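Local coordinates for protein 2-methyl-3-hydroxypyridine-5-carboxylic acid oxygenase (Mesorhizobium loti, PDB 3ALJ) that probably uses its bound FAD to oxygenate 2-methyl-3-hydroxypyridine-5-carboxylic acid and open its ring, at residues 31-36 and 314-319. Sequence-based numbering, arbitrary orientation.
Sequences KQNGWD and DLEEGS
N33 and E316 bring the two backbones nearest, with their CA atoms 7.9 Å apart. Helix 21-32 ends in a Schellman motif: G34, at positive phi, is the C-prime residue, and its N bonds K31 O at 3.0 Å. Across from it, D314 to E317 form a type I beta turn. No direct hydrogen bond joins the segments. A water bridges them, accepting from W35 NE1 at 3.0 Å and donating to E316 OE2 at 2.7 Å; R12 forms a salt bridge with the same OE2. The bend of E316 at chi2 (-57°) lays OE2 against N33 CB, 3.6 Å away. The amide and carboxylate planes are 41° apart, and N33 OD1 lies 3.5 Å from E316 CG. An alanine at N33 would keep CB but lack the amide, and would probably leave a gap beside E316 CG. Deeper in, L315 CD1 packs 3.9 Å from W35 CZ2, the two side chains crossing at about a right angle. W35 and L315 both touch L30 and L151, and L315 also meets A324 and L325. The contact thus joins the turn leading into the second strand of a Rossmann-type beta-alpha-beta unit to the loop between helices 300-314 and 321-349.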
loop_
_atom_site.group_PDB
_atom_site.type_symbol
_atom_site.label_atom_id
_atom_site.label_comp_id
_atom_site.label_asym_id
_atom_site.label_seq_id
_atom_site.Cartn_x
_atom_site.Cartn_y
_atom_site.Cartn_z
ATOM N N LYS A 31 -10.904 14.081 -10.845
ATOM C CA LYS A 31 -10.636 14.951 -12.040
ATOM C C LYS A 31 -11.275 14.309 -13.307
ATOM O O LYS A 31 -11.837 15.044 -14.147
ATOM C CB LYS A 31 -9.115 15.184 -12.210
ATOM C CG LYS A 31 -8.695 16.210 -13.295
ATOM C CD LYS A 31 -9.074 17.659 -12.793
ATOM C CE LYS A 31 -8.553 18.481 -13.988
ATOM N NZ LYS A 31 -8.897 19.916 -13.746
ATOM N N GLN A 32 -11.263 12.984 -13.396
ATOM C CA GLN A 32 -11.870 12.345 -14.615
ATOM C C GLN A 32 -13.348 12.539 -14.599
ATOM O O GLN A 32 -13.928 12.607 -15.705
ATOM C CB GLN A 32 -11.563 10.818 -14.584
ATOM C CG GLN A 32 -10.148 10.480 -14.932
ATOM C CD GLN A 32 -9.850 8.975 -14.954
ATOM O OE1 GLN A 32 -8.913 8.559 -15.654
ATOM N NE2 GLN A 32 -10.655 8.167 -14.233
ATOM N N ASN A 33 -13.972 12.686 -13.456
ATOM C CA ASN A 33 -15.395 12.966 -13.380
ATOM C C ASN A 33 -15.748 14.470 -13.452
ATOM O O ASN A 33 -16.932 14.816 -13.216
ATOM C CB ASN A 33 -15.905 12.391 -12.065
ATOM C CG ASN A 33 -15.987 10.842 -12.103
ATOM O OD1 ASN A 33 -16.237 10.149 -11.051
ATOM N ND2 ASN A 33 -15.936 10.308 -13.318
ATOM N N GLY A 34 -14.778 15.317 -13.715
ATOM C CA GLY A 34 -15.098 16.764 -13.948
ATOM C C GLY A 34 -14.959 17.612 -12.683
ATOM O O GLY A 34 -15.206 18.815 -12.744
ATOM N N TRP A 35 -14.469 17.061 -11.565
ATOM C CA TRP A 35 -14.154 17.928 -10.388
ATOM C C TRP A 35 -12.972 18.823 -10.706
ATOM O O TRP A 35 -12.017 18.477 -11.384
ATOM C CB TRP A 35 -13.823 17.063 -9.167
ATOM C CG TRP A 35 -14.950 16.337 -8.588
ATOM C CD1 TRP A 35 -15.594 15.151 -9.018
ATOM C CD2 TRP A 35 -15.589 16.700 -7.378
ATOM N NE1 TRP A 35 -16.558 14.828 -8.178
ATOM C CE2 TRP A 35 -16.612 15.745 -7.122
ATOM C CE3 TRP A 35 -15.395 17.740 -6.438
ATOM C CZ2 TRP A 35 -17.457 15.747 -5.968
ATOM C CZ3 TRP A 35 -16.264 17.738 -5.316
ATOM C CH2 TRP A 35 -17.281 16.786 -5.095
ATOM N N ASP A 36 -13.047 20.021 -10.050
ATOM C CA ASP A 36 -11.894 20.865 -9.982
ATOM C C ASP A 36 -11.093 20.365 -8.749
ATOM O O ASP A 36 -11.540 20.676 -7.656
ATOM C CB ASP A 36 -12.318 22.354 -9.839
ATOM C CG ASP A 36 -11.080 23.290 -9.688
ATOM O OD1 ASP A 36 -9.906 22.866 -9.708
ATOM O OD2 ASP A 36 -11.298 24.568 -9.748
ATOM N N ASP A 314 -19.359 7.111 -5.628
ATOM C CA ASP A 314 -20.549 7.498 -4.888
ATOM C C ASP A 314 -20.838 8.974 -5.044
ATOM O O ASP A 314 -22.072 9.307 -4.873
ATOM C CB ASP A 314 -20.369 7.101 -3.421
ATOM C CG ASP A 314 -20.764 5.716 -3.157
ATOM O OD1 ASP A 314 -22.000 5.516 -3.083
ATOM O OD2 ASP A 314 -19.966 4.777 -2.901
ATOM N N LEU A 315 -19.874 9.803 -5.449
ATOM C CA LEU A 315 -20.062 11.232 -5.642
ATOM C C LEU A 315 -20.739 11.476 -6.977
ATOM O O LEU A 315 -21.053 12.649 -7.285
ATOM C CB LEU A 315 -18.730 12.021 -5.522
ATOM C CG LEU A 315 -18.340 12.076 -4.040
ATOM C CD1 LEU A 315 -16.807 12.379 -4.014
ATOM C CD2 LEU A 315 -19.141 13.214 -3.308
ATOM N N GLU A 316 -21.017 10.421 -7.787
ATOM C CA GLU A 316 -21.670 10.626 -9.103
ATOM C C GLU A 316 -23.135 10.283 -8.951
ATOM O O GLU A 316 -23.781 10.166 -10.032
ATOM C CB GLU A 316 -21.037 9.638 -10.188
ATOM C CG GLU A 316 -19.662 10.045 -10.616
ATOM C CD GLU A 316 -19.714 11.469 -11.159
ATOM O OE1 GLU A 316 -20.386 11.711 -12.194
ATOM O OE2 GLU A 316 -19.141 12.382 -10.539
ATOM N N GLU A 317 -23.673 10.066 -7.758
ATOM C CA GLU A 317 -25.068 9.617 -7.662
ATOM C C GLU A 317 -26.134 10.700 -7.630
ATOM O O GLU A 317 -27.334 10.376 -7.512
ATOM C CB GLU A 317 -25.313 8.665 -6.528
ATOM C CG GLU A 317 -24.433 7.431 -6.581
ATOM C CD GLU A 317 -24.980 6.365 -7.474
ATOM O OE1 GLU A 317 -26.207 6.393 -7.798
ATOM O OE2 GLU A 317 -24.202 5.473 -7.820
ATOM N N GLY A 318 -25.756 11.971 -7.749
ATOM C CA GLY A 318 -26.844 12.944 -7.640
ATOM C C GLY A 318 -27.170 13.456 -6.237
ATOM O O GLY A 318 -27.963 14.389 -6.106
ATOM N N SER A 319 -26.536 12.940 -5.188
ATOM C CA SER A 319 -26.870 13.238 -3.776
ATOM C C SER A 319 -26.014 14.423 -3.327
ATOM O O SER A 319 -25.058 14.803 -4.027
ATOM C CB SER A 319 -26.439 12.042 -2.896
ATOM O OG SER A 319 -26.986 10.786 -3.419
HETATM O O HOH W 1 -17.172 11.969 -8.698
#